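Local coordinates for protein cyclase (Uncultured organism, PDB 5IBZ) that probably acts as a hydrolase or lyase of the cyclase family, perhaps with arylformamidase activity, and binds acetylphosphate in the crystal, at residues A219-N224 with D248-E253; Y176-A181 with I202-V207; E124-G129 with T144-E149. All coordinates share one frame; numbering follows the deposited sequence.

Contact 1: A219-N224 with D248-E253; sequences ASFFLN and DNIALE
Phe221 and Phe222 of helix 215-223 both bear on Ile250, a residue of the acetylphosphate pocket. Before them in the chain, Ser220 offers its carbonyl O to two donors from opposite faces of the carbonyl plane, Leu223 N and Asn224 ND2. Phe221 carries its CG anti to the backbone N (chi1 -178°), which sends the ring out to the loop, and its CE2 lies 4.0 Å from Ile250 CG1, with that carbon at the ring edge near its plane. Trp210 meets the Phe221 ring edge-to-face. The loop met here follows strand 244-247 and is shaped by an Asx motif, in which Asn249 OD1 accepts from Leu252 N at 2.9 Å while Asn249 ND2 gives a straighter bond (165°) to Leu252 O. Phe222 comes next; its CE1 reaches both CG1 and CG2 of Ile250, each at 4.0 Å, and the two side chains run at about a right angle. Phe221 CD2 lies over the centre of one face of the Phe222 ring, while Phe222 CE1 lies in plane at the edge of the Phe221 ring. Asn224, in the loop that follows, sends ND2 to Ser220 O at 3.1 Å, the acceptor lying near the plane of the Asn224 amide.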
ATOM      1  N   ALA B 219      -4.675 -22.583   5.884  1.00 11.19           N
ATOM      2  CA  ALA B 219      -5.375 -22.093   7.062  1.00 13.79           C
ATOM      3  C   ALA B 219      -5.004 -22.984   8.244  1.00 14.64           C
ATOM      4  O   ALA B 219      -4.678 -22.494   9.309  1.00 15.52           O
ATOM      5  CB  ALA B 219      -6.888 -22.069   6.830  1.00 13.07           C
ATOM      6  N   SER B 220      -5.014 -24.298   8.042  1.00 14.04           N
ATOM      7  CA  SER B 220      -4.678 -25.232   9.125  1.00 14.01           C
ATOM      8  C   SER B 220      -3.236 -25.055   9.609  1.00 13.53           C
ATOM      9  O   SER B 220      -2.937 -25.244  10.788  1.00 15.94           O
ATOM     10  CB  SER B 220      -4.903 -26.681   8.677  1.00 14.06           C
ATOM     11  OG  SER B 220      -6.260 -26.909   8.347  1.00 12.82           O
ATOM     12  N   PHE B 221      -2.343 -24.708   8.688  1.00 11.37           N
ATOM     13  CA  PHE B 221      -0.915 -24.577   8.953  1.00 11.56           C
ATOM     14  C   PHE B 221      -0.670 -23.682  10.164  1.00 17.95           C
ATOM     15  O   PHE B 221       0.192 -23.961  11.007  1.00 15.56           O
ATOM     16  CB  PHE B 221      -0.231 -24.008   7.703  1.00 13.21           C
ATOM     17  CG  PHE B 221       1.285 -23.857   7.786  1.00 14.63           C
ATOM     18  CD1 PHE B 221       2.132 -24.855   7.315  1.00 19.30           C
ATOM     19  CD2 PHE B 221       1.852 -22.678   8.218  1.00 12.69           C
ATOM     20  CE1 PHE B 221       3.533 -24.687   7.345  1.00 17.33           C
ATOM     21  CE2 PHE B 221       3.230 -22.508   8.252  1.00 14.45           C
ATOM     22  CZ  PHE B 221       4.068 -23.510   7.812  1.00 17.61           C
ATOM     23  N   PHE B 222      -1.432 -22.602  10.253  1.00 14.01           N
ATOM     24  CA  PHE B 222      -1.191 -21.634  11.322  1.00 16.14           C
ATOM     25  C   PHE B 222      -2.004 -21.886  12.583  1.00 18.46           C
ATOM     26  O   PHE B 222      -1.776 -21.237  13.601  1.00 26.45           O
ATOM     27  CB  PHE B 222      -1.437 -20.232  10.794  1.00 15.53           C
ATOM     28  CG  PHE B 222      -0.312 -19.741   9.931  1.00 14.95           C
ATOM     29  CD1 PHE B 222       0.904 -19.424  10.505  1.00 19.29           C
ATOM     30  CD2 PHE B 222      -0.447 -19.651   8.565  1.00 17.53           C
ATOM     31  CE1 PHE B 222       1.963 -19.000   9.733  1.00 20.46           C
ATOM     32  CE2 PHE B 222       0.627 -19.213   7.777  1.00 18.22           C
ATOM     33  CZ  PHE B 222       1.820 -18.889   8.373  1.00 20.32           C
ATOM     34  N   LEU B 223      -2.917 -22.847  12.528  1.00 15.43           N
ATOM     35  CA  LEU B 223      -3.752 -23.191  13.673  1.00 17.38           C
ATOM     36  C   LEU B 223      -3.152 -24.294  14.535  1.00 22.38           C
ATOM     37  O   LEU B 223      -3.615 -24.538  15.640  1.00 29.53           O
ATOM     38  CB  LEU B 223      -5.139 -23.637  13.206  1.00 16.81           C
ATOM     39  CG  LEU B 223      -5.958 -22.572  12.467  1.00 21.12           C
ATOM     40  CD1 LEU B 223      -7.228 -23.163  11.895  1.00 26.35           C
ATOM     41  CD2 LEU B 223      -6.281 -21.418  13.387  1.00 24.56           C
ATOM     42  N   ASN B 224      -2.153 -24.988  14.022  1.00 17.95           N
ATOM     43  CA  ASN B 224      -1.651 -26.124  14.750  1.00 22.16           C
ATOM     44  C   ASN B 224      -0.209 -25.878  15.202  1.00 11.90           C
ATOM     45  O   ASN B 224       0.399 -24.891  14.830  1.00 13.91           O
ATOM     46  CB  ASN B 224      -1.834 -27.376  13.894  1.00 32.08           C
ATOM     47  CG  ASN B 224      -3.308 -27.799  13.812  1.00 36.86           C
ATOM     48  OD1 ASN B 224      -3.817 -28.482  14.706  1.00 29.63           O
ATOM     49  ND2 ASN B 224      -4.004 -27.367  12.760  1.00 32.98           N
ATOM     50  N   ASP B 248      14.144 -21.451   9.314  1.00  7.24           N
ATOM     51  CA  ASP B 248      13.207 -21.660   8.221  1.00  8.14           C
ATOM     52  C   ASP B 248      11.816 -22.067   8.739  1.00 10.21           C
ATOM     53  O   ASP B 248      11.096 -22.847   8.107  1.00 10.07           O
ATOM     54  CB  ASP B 248      13.748 -22.724   7.277  1.00  8.57           C
ATOM     55  CG  ASP B 248      13.843 -24.072   7.933  1.00 10.61           C
ATOM     56  OD1 ASP B 248      13.718 -24.097   9.180  1.00  8.84           O
ATOM     57  OD2 ASP B 248      14.040 -25.096   7.215  1.00  9.97           O
ATOM     58  N   ASN B 249      11.434 -21.529   9.890  1.00  7.98           N
ATOM     59  CA  ASN B 249      10.043 -21.609  10.340  1.00  8.00           C
ATOM     60  C   ASN B 249       9.500 -20.180  10.404  1.00  9.73           C
ATOM     61  O   ASN B 249      10.129 -19.245   9.868  1.00 11.48           O
ATOM     62  CB  ASN B 249       9.917 -22.364  11.667  1.00  8.17           C
ATOM     63  CG  ASN B 249      10.701 -21.730  12.786  1.00  8.05           C
ATOM     64  OD1 ASN B 249      11.167 -20.598  12.664  1.00  9.20           O
ATOM     65  ND2 ASN B 249      10.832 -22.456  13.908  1.00  8.20           N
ATOM     66  N   ILE B 250       8.338 -19.976  11.017  1.00  8.12           N
ATOM     67  CA  ILE B 250       7.695 -18.669  10.976  1.00  8.63           C
ATOM     68  C   ILE B 250       7.928 -17.887  12.270  1.00 11.86           C
ATOM     69  O   ILE B 250       8.012 -16.659  12.252  1.00 11.33           O
ATOM     70  CB  ILE B 250       6.164 -18.779  10.731  1.00 12.62           C
ATOM     71  CG1 ILE B 250       5.846 -19.820   9.656  1.00 10.53           C
ATOM     72  CG2 ILE B 250       5.611 -17.429  10.360  1.00 13.68           C
ATOM     73  CD1 ILE B 250       6.521 -19.615   8.308  1.00 13.63           C
ATOM     74  N   ALA B 251       8.063 -18.595  13.389  1.00 10.65           N
ATOM     75  CA  ALA B 251       8.148 -17.949  14.699  1.00 11.96           C
ATOM     76  C   ALA B 251       9.451 -18.170  15.473  1.00 12.52           C
ATOM     77  O   ALA B 251       9.546 -17.742  16.621  1.00 11.02           O
ATOM     78  CB  ALA B 251       6.996 -18.422  15.550  1.00 14.08           C
ATOM     79  N   LEU B 252      10.404 -18.878  14.868  1.00 10.14           N
ATOM     80  CA  LEU B 252      11.672 -19.316  15.493  1.00  8.62           C
ATOM     81  C   LEU B 252      11.479 -20.274  16.662  1.00  9.51           C
ATOM     82  O   LEU B 252      11.908 -21.427  16.594  1.00 10.65           O
ATOM     83  CB  LEU B 252      12.524 -18.126  15.965  1.00 10.35           C
ATOM     84  CG  LEU B 252      13.848 -18.589  16.610  1.00 10.46           C
ATOM     85  CD1 LEU B 252      14.654 -19.494  15.693  1.00 10.82           C
ATOM     86  CD2 LEU B 252      14.684 -17.386  17.039  1.00 10.54           C
ATOM     87  N   GLU B 253      10.830 -19.822  17.726  1.00  9.71           N
ATOM     88  CA  GLU B 253      10.565 -20.740  18.821  1.00 11.54           C
ATOM     89  C   GLU B 253       9.372 -21.627  18.511  1.00 13.46           C
ATOM     90  O   GLU B 253       8.544 -21.315  17.645  1.00 11.07           O
ATOM     91  CB  GLU B 253      10.359 -19.989  20.135  1.00 18.46           C
ATOM     92  CG  GLU B 253       9.068 -19.275  20.307  1.00 17.28           C
ATOM     93  CD  GLU B 253       9.024 -18.524  21.665  1.00 16.21           C
ATOM     94  OE1 GLU B 253       8.946 -19.159  22.742  1.00 20.38           O
ATOM     95  OE2 GLU B 253       9.115 -17.292  21.612  1.00 20.60           O
TER

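Contact 2: Y176-A181 with I202-V207; sequences YTITRA and IRTGLV
With CG1 beside the backbone N (chi1 -60°) and the chain then extended, Ile178 sends its CD1 from the short strand 177-178 to the segment 202-207. There it meets Thr204, whose chi1 of 78° sets OG1 between the backbone N and the carbonyl carbon and leaves CG2 anti to the carbonyl carbon, where it meets the isoleucine. Ile178 CD1 and Thr204 CG2 come within 3.8 Å, their side chains crossing at about a right angle. A looser contact joins Ile178 CD1 to Ile202 CG2 at 4.4 Å, and Ile164 of helix 164-167 touches both isoleucines. The contact thus joins a small two-stranded parallel sheet, formed with strand 228-229, to a central strand of the nine-stranded mixed sheet. Thr204 uses its two branches differently: OG1 accepts from Leu206 N at 3.1 Å in a nearly straight bond (166°), an ST turn at Thr204. A serine here lacks the CG2 methyl, and Ile178 CD1 would probably be left without its closest partner in 202-207, with a gap opened beside it. No hydrogen bond crosses between the segments, which implies that their mutual attraction is dispersive and hydrophobic, while the threonine hydroxyl is used in its own turn and bonds elsewhere as well.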
ATOM      1  N   TYR B 176       7.627 -30.178  17.071  1.00 12.68           N
ATOM      2  CA  TYR B 176       8.791 -30.649  17.809  1.00 10.71           C
ATOM      3  C   TYR B 176       9.561 -29.494  18.456  1.00 11.84           C
ATOM      4  O   TYR B 176       9.863 -28.492  17.805  1.00 12.73           O
ATOM      5  CB  TYR B 176       9.718 -31.445  16.901  1.00 13.85           C
ATOM      6  CG  TYR B 176      10.948 -31.910  17.650  1.00 11.23           C
ATOM      7  CD1 TYR B 176      10.863 -32.918  18.598  1.00 15.53           C
ATOM      8  CD2 TYR B 176      12.181 -31.327  17.424  1.00 12.48           C
ATOM      9  CE1 TYR B 176      11.973 -33.334  19.307  1.00 12.41           C
ATOM     10  CE2 TYR B 176      13.300 -31.742  18.122  1.00 10.85           C
ATOM     11  CZ  TYR B 176      13.191 -32.747  19.058  1.00 13.87           C
ATOM     12  OH  TYR B 176      14.287 -33.170  19.783  1.00 16.05           O
ATOM     13  N   THR B 177       9.887 -29.642  19.738  1.00 13.07           N
ATOM     14  CA  THR B 177      10.709 -28.640  20.432  1.00 10.99           C
ATOM     15  C   THR B 177      12.197 -28.968  20.298  1.00 11.34           C
ATOM     16  O   THR B 177      12.676 -29.980  20.798  1.00 10.72           O
ATOM     17  CB  THR B 177      10.327 -28.529  21.922  1.00 13.79           C
ATOM     18  OG1 THR B 177       8.967 -28.096  22.042  1.00 14.43           O
ATOM     19  CG2 THR B 177      11.230 -27.519  22.637  1.00 14.52           C
ATOM     20  N   ILE B 178      12.916 -28.094  19.602  1.00 10.67           N
ATOM     21  CA  ILE B 178      14.352 -28.237  19.408  1.00 11.95           C
ATOM     22  C   ILE B 178      15.082 -27.730  20.648  1.00 11.77           C
ATOM     23  O   ILE B 178      14.916 -26.596  21.062  1.00 10.45           O
ATOM     24  CB  ILE B 178      14.821 -27.479  18.155  1.00  9.23           C
ATOM     25  CG1 ILE B 178      14.096 -28.026  16.924  1.00 10.01           C
ATOM     26  CG2 ILE B 178      16.337 -27.592  17.987  1.00 11.77           C
ATOM     27  CD1 ILE B 178      14.228 -27.141  15.700  1.00 10.21           C
ATOM     28  N   THR B 179      15.901 -28.600  21.212  1.00 11.15           N
ATOM     29  CA  THR B 179      16.559 -28.369  22.487  1.00 10.76           C
ATOM     30  C   THR B 179      18.025 -28.007  22.356  1.00 10.87           C
ATOM     31  O   THR B 179      18.636 -28.154  21.295  1.00 11.46           O
ATOM     32  CB  THR B 179      16.498 -29.634  23.344  1.00 13.10           C
ATOM     33  OG1 THR B 179      17.254 -30.655  22.679  1.00 13.53           O
ATOM     34  CG2 THR B 179      15.056 -30.090  23.557  1.00 13.72           C
ATOM     35  N   ARG B 180      18.607 -27.579  23.468  1.00 10.47           N
ATOM     36  CA  ARG B 180      20.049 -27.394  23.575  1.00 11.08           C
ATOM     37  C   ARG B 180      20.802 -28.648  23.128  1.00 11.55           C
ATOM     38  O   ARG B 180      21.774 -28.578  22.368  1.00 11.22           O
ATOM     39  CB  ARG B 180      20.440 -27.057  25.019  1.00 11.47           C
ATOM     40  CG  ARG B 180      21.957 -26.873  25.232  1.00 12.25           C
ATOM     41  CD  ARG B 180      22.310 -26.844  26.722  1.00 12.51           C
ATOM     42  NE  ARG B 180      23.753 -26.668  26.911  1.00 12.52           N
ATOM     43  CZ  ARG B 180      24.345 -25.524  27.260  1.00 13.55           C
ATOM     44  NH1 ARG B 180      23.626 -24.445  27.559  1.00 12.14           N
ATOM     45  NH2 ARG B 180      25.663 -25.476  27.351  1.00 13.50           N
ATOM     46  N   ALA B 181      20.372 -29.804  23.610  1.00 11.28           N
ATOM     47  CA  ALA B 181      21.053 -31.046  23.293  1.00 13.54           C
ATOM     48  C   ALA B 181      20.982 -31.341  21.793  1.00 14.00           C
ATOM     49  O   ALA B 181      21.936 -31.840  21.215  1.00 15.15           O
ATOM     50  CB  ALA B 181      20.449 -32.181  24.089  1.00 15.72           C
ATOM     51  N   ILE B 202      19.157 -22.142  11.562  1.00  8.87           N
ATOM     52  CA  ILE B 202      18.600 -23.438  11.963  1.00  9.01           C
ATOM     53  C   ILE B 202      17.621 -23.977  10.940  1.00  7.60           C
ATOM     54  O   ILE B 202      16.597 -23.317  10.643  1.00  7.96           O
ATOM     55  CB  ILE B 202      17.867 -23.331  13.317  1.00  8.75           C
ATOM     56  CG1 ILE B 202      18.801 -22.703  14.359  1.00  8.67           C
ATOM     57  CG2 ILE B 202      17.373 -24.705  13.789  1.00  8.05           C
ATOM     58  CD1 ILE B 202      18.115 -22.400  15.678  1.00  9.47           C
ATOM     59  N   ARG B 203      17.916 -25.155  10.392  1.00  7.79           N
ATOM     60  CA  ARG B 203      16.970 -25.827   9.497  1.00  7.92           C
ATOM     61  C   ARG B 203      16.026 -26.749  10.271  1.00 10.00           C
ATOM     62  O   ARG B 203      16.462 -27.777  10.845  1.00  8.42           O
ATOM     63  CB  ARG B 203      17.694 -26.630   8.412  1.00  9.12           C
ATOM     64  CG  ARG B 203      16.710 -27.369   7.502  1.00  9.42           C
ATOM     65  CD  ARG B 203      17.335 -27.800   6.172  1.00  9.04           C
ATOM     66  NE  ARG B 203      16.379 -28.534   5.341  1.00 10.01           N
ATOM     67  CZ  ARG B 203      16.358 -29.856   5.185  1.00 10.52           C
ATOM     68  NH1 ARG B 203      17.219 -30.643   5.813  1.00 12.13           N
ATOM     69  NH2 ARG B 203      15.446 -30.389   4.400  1.00 10.18           N
ATOM     70  N   THR B 204      14.753 -26.337  10.269  1.00  9.00           N
ATOM     71  CA  THR B 204      13.619 -27.067  10.843  1.00  8.42           C
ATOM     72  C   THR B 204      12.750 -27.763   9.801  1.00  8.67           C
ATOM     73  O   THR B 204      11.923 -28.630  10.132  1.00 12.03           O
ATOM     74  CB  THR B 204      12.659 -26.148  11.609  1.00 10.66           C
ATOM     75  OG1 THR B 204      11.835 -25.430  10.677  1.00  9.52           O
ATOM     76  CG2 THR B 204      13.390 -25.195  12.519  1.00 10.16           C
ATOM     77  N   GLY B 205      12.908 -27.343   8.557  1.00 10.22           N
ATOM     78  CA  GLY B 205      12.162 -27.903   7.437  1.00 10.50           C
ATOM     79  C   GLY B 205      10.761 -27.337   7.260  1.00 11.21           C
ATOM     80  O   GLY B 205      10.097 -27.642   6.271  1.00 12.22           O
ATOM     81  N   LEU B 206      10.289 -26.519   8.199  1.00  9.53           N
ATOM     82  CA  LEU B 206       8.863 -26.200   8.216  1.00 10.71           C
ATOM     83  C   LEU B 206       8.404 -25.493   6.929  1.00 10.62           C
ATOM     84  O   LEU B 206       7.369 -25.869   6.347  1.00 11.78           O
ATOM     85  CB  LEU B 206       8.510 -25.362   9.450  1.00  9.96           C
ATOM     86  CG  LEU B 206       7.013 -25.063   9.608  1.00 12.34           C
ATOM     87  CD1 LEU B 206       6.220 -26.336   9.834  1.00 15.48           C
ATOM     88  CD2 LEU B 206       6.719 -24.040  10.717  1.00 15.83           C
ATOM     89  N   VAL B 207       9.159 -24.498   6.461  1.00 10.63           N
ATOM     90  CA  VAL B 207       8.750 -23.741   5.284  1.00 13.57           C
ATOM     91  C   VAL B 207       8.740 -24.620   4.016  1.00 13.10           C
ATOM     92  O   VAL B 207       8.048 -24.306   3.033  1.00 11.95           O
ATOM     93  CB  VAL B 207       9.657 -22.494   5.076  1.00 13.76           C
ATOM     94  CG1 VAL B 207      11.061 -22.904   4.711  1.00 13.48           C
ATOM     95  CG2 VAL B 207       9.084 -21.565   4.044  1.00 19.03           C
TER

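Contact 3: E124-G129 with T144-E149; sequences ESLYNG and TKLGIE
Leu146 pushes its two methyl groups against Leu126 and Tyr127, joining two parts of the long irregular connection between strand 120-122 and strand 158-163, the latter in the nine-stranded mixed sheet. Polar bonds fix the surroundings and do not cross between the segments. The backbone of 124-129 closes a turn through Gly129 N to Leu126 O at 3.0 Å. Tyr127 OH is hydrogen-bonded to Asp27 OD2, and Leu146 N to Gln28 OE1, so the N-terminal region holds both segments.

Among the aromatic contacts, Trp20 meets the Tyr127 ring with its plane nearly perpendicular, and Asn128 CB lies over the centre of one face. The apolar contacts divide between the branches of Leu146. CD2 meets the tyrosine near the plane of the ring and at its edge. Tyr127 holds its CG anti to the backbone N (chi1 165°), and this sets the ring edge against the leucine, Tyr127 CD2 lying 4.0 Å from Leu146 CD2, with the two side chains crossing at about a right angle. CD1 of Leu146 touches Leu126 CB at 3.8 Å and Leu126 CD2 at 4.0 Å, the two leucines sliding past each other in opposite directions. Leu146 also packs against the backbone, its CD1 lying 3.9 Å from Tyr127 O.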
ATOM      1  N   GLU B 124       7.228  -3.299  30.585  1.00 14.87           N
ATOM      2  CA  GLU B 124       7.208  -1.946  30.045  1.00 12.60           C
ATOM      3  C   GLU B 124       8.541  -1.505  29.461  1.00 11.92           C
ATOM      4  O   GLU B 124       8.673  -0.365  29.018  1.00 13.77           O
ATOM      5  CB  GLU B 124       6.762  -0.963  31.120  1.00 14.15           C
ATOM      6  CG  GLU B 124       5.310  -1.198  31.533  1.00 20.26           C
ATOM      7  CD  GLU B 124       4.822  -0.233  32.597  1.00 39.95           C
ATOM      8  OE1 GLU B 124       5.620   0.612  33.056  1.00 46.88           O
ATOM      9  OE2 GLU B 124       3.633  -0.325  32.975  1.00 47.80           O
ATOM     10  N   SER B 125       9.515  -2.407  29.449  1.00 12.06           N
ATOM     11  CA  SER B 125      10.852  -2.077  28.971  1.00 11.36           C
ATOM     12  C   SER B 125      11.339  -3.062  27.930  1.00 11.51           C
ATOM     13  O   SER B 125      11.067  -4.255  28.007  1.00 13.20           O
ATOM     14  CB  SER B 125      11.867  -2.055  30.121  1.00 14.63           C
ATOM     15  OG  SER B 125      11.522  -1.103  31.117  1.00 20.43           O
ATOM     16  N   LEU B 126      12.079  -2.516  26.968  1.00  9.85           N
ATOM     17  CA  LEU B 126      12.737  -3.290  25.929  1.00  9.41           C
ATOM     18  C   LEU B 126      14.205  -3.506  26.303  1.00  9.75           C
ATOM     19  O   LEU B 126      14.645  -3.114  27.395  1.00 10.86           O
ATOM     20  CB  LEU B 126      12.611  -2.583  24.579  1.00  9.12           C
ATOM     21  CG  LEU B 126      11.243  -2.617  23.895  1.00  9.07           C
ATOM     22  CD1 LEU B 126      10.276  -1.601  24.474  1.00 10.45           C
ATOM     23  CD2 LEU B 126      11.447  -2.371  22.434  1.00  9.23           C
ATOM     24  N   TYR B 127      14.964  -4.133  25.406  1.00 11.62           N
ATOM     25  CA  TYR B 127      16.405  -4.320  25.605  1.00 12.23           C
ATOM     26  C   TYR B 127      17.090  -3.063  26.183  1.00  9.38           C
ATOM     27  O   TYR B 127      16.832  -1.942  25.763  1.00  9.97           O
ATOM     28  CB  TYR B 127      17.087  -4.734  24.277  1.00  9.75           C
ATOM     29  CG  TYR B 127      18.590  -4.579  24.368  1.00  9.67           C
ATOM     30  CD1 TYR B 127      19.344  -5.418  25.181  1.00  8.94           C
ATOM     31  CD2 TYR B 127      19.236  -3.553  23.719  1.00 10.88           C
ATOM     32  CE1 TYR B 127      20.719  -5.236  25.317  1.00  9.63           C
ATOM     33  CE2 TYR B 127      20.604  -3.363  23.848  1.00  9.94           C
ATOM     34  CZ  TYR B 127      21.329  -4.195  24.653  1.00  9.85           C
ATOM     35  OH  TYR B 127      22.677  -3.972  24.790  1.00 11.77           O
ATOM     36  N   ASN B 128      17.945  -3.283  27.174  1.00  9.51           N
ATOM     37  CA  ASN B 128      18.769  -2.248  27.800  1.00  9.81           C
ATOM     38  C   ASN B 128      17.971  -1.142  28.472  1.00 11.39           C
ATOM     39  O   ASN B 128      18.470  -0.036  28.695  1.00 12.96           O
ATOM     40  CB  ASN B 128      19.734  -1.620  26.790  1.00 11.68           C
ATOM     41  CG  ASN B 128      21.100  -1.343  27.390  1.00 12.38           C
ATOM     42  OD1 ASN B 128      21.432  -1.824  28.472  1.00 12.91           O
ATOM     43  ND2 ASN B 128      21.888  -0.544  26.700  1.00 11.28           N
ATOM     44  N   GLY B 129      16.741  -1.458  28.827  1.00 10.25           N
ATOM     45  CA  GLY B 129      15.933  -0.537  29.600  1.00 10.65           C
ATOM     46  C   GLY B 129      15.200   0.520  28.792  1.00 10.57           C
ATOM     47  O   GLY B 129      14.637   1.479  29.359  1.00 12.13           O
ATOM     48  N   THR B 144      11.979   4.936  17.966  1.00  8.91           N
ATOM     49  CA  THR B 144      12.901   6.062  18.094  1.00  9.31           C
ATOM     50  C   THR B 144      14.198   5.639  18.768  1.00 11.57           C
ATOM     51  O   THR B 144      15.214   6.345  18.697  1.00 12.38           O
ATOM     52  CB  THR B 144      12.290   7.239  18.884  1.00 12.01           C
ATOM     53  OG1 THR B 144      12.062   6.873  20.256  1.00 12.69           O
ATOM     54  CG2 THR B 144      11.000   7.694  18.232  1.00 12.73           C
ATOM     55  N   LYS B 145      14.135   4.478  19.409  1.00  9.61           N
ATOM     56  CA  LYS B 145      15.295   3.752  19.903  1.00  9.08           C
ATOM     57  C   LYS B 145      15.136   2.309  19.427  1.00  9.77           C
ATOM     58  O   LYS B 145      14.019   1.815  19.264  1.00  9.05           O
ATOM     59  CB  LYS B 145      15.394   3.836  21.432  1.00 10.91           C
ATOM     60  CG  LYS B 145      15.837   5.196  21.945  1.00 13.43           C
ATOM     61  CD  LYS B 145      16.067   5.215  23.441  1.00 22.39           C
ATOM     62  CE  LYS B 145      16.727   6.521  23.842  1.00 31.21           C
ATOM     63  NZ  LYS B 145      17.144   6.475  25.275  1.00 35.66           N
ATOM     64  N   LEU B 146      16.268   1.645  19.185  1.00  9.21           N
ATOM     65  CA  LEU B 146      16.313   0.236  18.782  1.00  8.35           C
ATOM     66  C   LEU B 146      15.677  -0.047  17.412  1.00  7.79           C
ATOM     67  O   LEU B 146      15.338  -1.199  17.093  1.00  8.67           O
ATOM     68  CB  LEU B 146      15.643  -0.649  19.834  1.00  8.13           C
ATOM     69  CG  LEU B 146      16.129  -0.502  21.289  1.00  9.15           C
ATOM     70  CD1 LEU B 146      15.356  -1.428  22.218  1.00 11.12           C
ATOM     71  CD2 LEU B 146      17.627  -0.752  21.423  1.00 10.32           C
ATOM     72  N   GLY B 147      15.554   0.987  16.578  1.00  8.66           N
ATOM     73  CA  GLY B 147      15.154   0.797  15.207  1.00  9.00           C
ATOM     74  C   GLY B 147      16.223   0.016  14.459  1.00  8.32           C
ATOM     75  O   GLY B 147      17.396  -0.004  14.854  1.00  9.70           O
ATOM     76  N   ILE B 148      15.811  -0.655  13.388  1.00  7.54           N
ATOM     77  CA  ILE B 148      16.710  -1.508  12.622  1.00  7.04           C
ATOM     78  C   ILE B 148      17.852  -0.708  11.961  1.00  8.59           C
ATOM     79  O   ILE B 148      18.858  -1.312  11.575  1.00  8.39           O
ATOM     80  CB  ILE B 148      15.919  -2.318  11.564  1.00 10.61           C
ATOM     81  CG1 ILE B 148      16.696  -3.536  11.076  1.00 10.80           C
ATOM     82  CG2 ILE B 148      15.521  -1.465  10.364  1.00 10.52           C
ATOM     83  CD1 ILE B 148      16.794  -4.649  12.065  1.00 12.11           C
ATOM     84  N   GLU B 149      17.757   0.619  11.874  1.00  9.22           N
ATOM     85  CA  GLU B 149      18.848   1.391  11.259  1.00  9.53           C
ATOM     86  C   GLU B 149      20.119   1.288  12.107  1.00  9.01           C
ATOM     87  O   GLU B 149      21.229   1.520  11.610  1.00 10.15           O
ATOM     88  CB  GLU B 149      18.463   2.867  11.029  1.00  9.83           C
ATOM     89  CG  GLU B 149      18.388   3.797  12.238  1.00 11.21           C
ATOM     90  CD  GLU B 149      17.148   3.629  13.118  1.00 11.71           C
ATOM     91  OE1 GLU B 149      16.285   2.762  12.855  1.00 11.24           O
ATOM     92  OE2 GLU B 149      17.060   4.408  14.096  1.00 13.91           O
TER

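Overall arrangement
Along the chain the order is contact 3, contact 2, contact 1, each closing before the next opens. Contacts 1 and 2 are neighbours, their centres 12 Å apart. Each has one segment continuing from one of two adjacent parallel strands of the nine-stranded mixed sheet, 199-203 and 244-247; helix 215-223 of contact 1 follows the former in the chain. Asp248 OD1 takes a probable hydrogen bond from Thr204 N at 2.7 Å, and OD2 one from Gly205 N. This probably ties the loop carrying the pocket residue Ile250 to the chain after strand 199-203. Contact 3 lies in a separate region, its nearest atoms about 14 Å from contact 1 and 18 Å from contact 2; the side chains of Leu126 and Thr204 are each about 13 Å from a bound acetylphosphate.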